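Side-chain contact in histidine-containing Phosphotransfer Protein type 1, MtHPt1 (Medicago truncatula, PDB 3US6), which probably relays phosphoryl groups from cytokinin sensor histidine kinases to response regulators in the plant hormone's two-component signalling pathway: residues Q67-F71 with K72-A76. Sequence-based numbering, arbitrary orientation.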
loop_
_atom_site.group_PDB
_atom_site.type_symbol
_atom_site.label_atom_id
_atom_site.label_comp_id
_atom_site.label_asym_id
_atom_site.label_seq_id
_atom_site.Cartn_x
_atom_site.Cartn_y
_atom_site.Cartn_z
ATOM N N GLN A 67 7.182 20.547 18.037
ATOM C CA GLN A 67 6.358 21.718 18.409
ATOM C C GLN A 67 6.056 22.526 17.174
ATOM O O GLN A 67 4.921 23.021 16.962
ATOM C CB GLN A 67 7.122 22.583 19.429
ATOM C CG GLN A 67 6.357 23.621 20.225
ATOM C CD GLN A 67 7.321 24.421 21.149
ATOM O OE1 GLN A 67 8.358 24.927 20.678
ATOM N NE2 GLN A 67 6.998 24.502 22.464
ATOM N N SER A 68 7.070 22.713 16.323
ATOM C CA SER A 68 6.924 23.418 15.061
ATOM C C SER A 68 7.223 22.448 13.948
ATOM O O SER A 68 8.294 21.866 13.900
ATOM C CB SER A 68 7.883 24.599 14.987
ATOM O OG SER A 68 7.784 25.251 13.729
ATOM N N ILE A 69 6.280 22.240 13.070
ATOM C CA ILE A 69 6.467 21.312 11.953
ATOM C C ILE A 69 7.080 22.030 10.756
ATOM O O ILE A 69 6.622 23.131 10.377
ATOM C CB ILE A 69 5.160 20.698 11.501
ATOM C CG1 ILE A 69 4.560 19.901 12.632
ATOM C CG2 ILE A 69 5.440 19.803 10.304
ATOM C CD1 ILE A 69 3.210 19.208 12.284
ATOM N N ASP A 70 8.094 21.432 10.128
ATOM C CA ASP A 70 8.620 21.912 8.858
ATOM C C ASP A 70 7.680 21.401 7.769
ATOM O O ASP A 70 7.837 20.274 7.258
ATOM C CB ASP A 70 9.998 21.328 8.609
ATOM C CG ASP A 70 10.661 21.889 7.368
ATOM O OD1 ASP A 70 9.973 22.327 6.397
ATOM O OD2 ASP A 70 11.910 21.893 7.397
ATOM N N PHE A 71 6.649 22.189 7.446
ATOM C CA PHE A 71 5.588 21.735 6.545
ATOM C C PHE A 71 6.075 21.466 5.129
ATOM O O PHE A 71 5.515 20.639 4.426
ATOM C CB PHE A 71 4.415 22.762 6.503
ATOM C CG PHE A 71 3.669 22.875 7.790
ATOM C CD1 PHE A 71 2.841 21.881 8.209
ATOM C CD2 PHE A 71 3.838 23.995 8.601
ATOM C CE1 PHE A 71 2.166 21.954 9.374
ATOM C CE2 PHE A 71 3.162 24.072 9.822
ATOM C CZ PHE A 71 2.354 23.059 10.205
ATOM N N LYS A 72 7.064 22.227 4.689
ATOM C CA LYS A 72 7.645 22.054 3.374
ATOM C C LYS A 72 8.281 20.668 3.231
ATOM O O LYS A 72 7.995 19.949 2.285
ATOM C CB LYS A 72 8.652 23.222 3.118
ATOM C CG LYS A 72 9.250 23.328 1.692
ATOM C CD LYS A 72 9.888 24.734 1.460
ATOM C CE LYS A 72 10.446 24.964 0.050
ATOM N NZ LYS A 72 9.394 24.967 -1.015
ATOM N N LYS A 73 9.067 20.283 4.223
ATOM C CA LYS A 73 9.771 19.009 4.178
ATOM C C LYS A 73 8.780 17.838 4.313
ATOM O O LYS A 73 8.856 16.840 3.582
ATOM C CB LYS A 73 10.853 18.971 5.258
ATOM C CG LYS A 73 11.711 17.725 5.246
ATOM C CD LYS A 73 12.951 17.855 6.136
ATOM C CE LYS A 73 12.730 17.209 7.507
ATOM N NZ LYS A 73 12.137 15.810 7.468
ATOM N N VAL A 74 7.834 17.998 5.236
ATOM C CA VAL A 74 6.800 16.996 5.436
ATOM C C VAL A 74 5.995 16.823 4.173
ATOM O O VAL A 74 5.711 15.688 3.759
ATOM C CB VAL A 74 5.907 17.343 6.652
ATOM C CG1 VAL A 74 4.631 16.509 6.593
ATOM C CG2 VAL A 74 6.723 17.146 7.900
ATOM N N ASP A 75 5.629 17.912 3.539
ATOM C CA ASP A 75 4.823 17.792 2.346
ATOM C C ASP A 75 5.588 17.068 1.251
ATOM O O ASP A 75 5.022 16.234 0.531
ATOM C CB ASP A 75 4.437 19.154 1.803
ATOM C CG ASP A 75 3.572 19.028 0.587
ATOM O OD1 ASP A 75 2.444 18.503 0.719
ATOM O OD2 ASP A 75 4.061 19.380 -0.484
ATOM N N ALA A 76 6.879 17.290 1.149
ATOM C CA ALA A 76 7.636 16.619 0.099
ATOM C C ALA A 76 7.702 15.096 0.371
ATOM O O ALA A 76 7.600 14.303 -0.542
ATOM C CB ALA A 76 9.040 17.218 0.022
#
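With chi1 at -175°, Asp70 sets its carboxylate opposite its own backbone nitrogen and beside its carbonyl carbon, facing the first turn of the helix, where OD1 accepts from Lys73 N at 3.1 Å. This is the N-cap bond of helix 71-88. The N-H points well at the oxygen (162°), yet it meets OD1 from above the carboxylate plane, 62° out of it. The CB of Lys73 packs against Asp70 CG at 3.6 Å, and the two side chains run roughly at right angles; beyond CB the lysine bends twice, leaving Lys73 NZ 6.1 Å from Asp70 OD2, so the opposite charges are not in contact and any attraction is probably weak. The carboxylate there would be expected to favour the helix dipole. Asp70 also serves through its backbone, its O taking the N-H of Val74 at 3.0 Å, while Phe71 O accepts from Asp75 N at 2.9 Å to carry on the helical pattern.

On the buried side, CG2 of Ile69 meets CG2 of Val74 at 3.8 Å, and Ile69 CB lies over one face of the Phe71 ring, toward its rim. These apolar groups seat the start of helix 71-88 in the bundle: Val74 reaches Leu60 and Ala63 of helix 41-64 and Phe100 of helix 91-106, and Ile69 and Phe71 touch Ile109 on helix 109-142. Asp75 OD1 adds a salt bridge to Arg101 of helix 91-106.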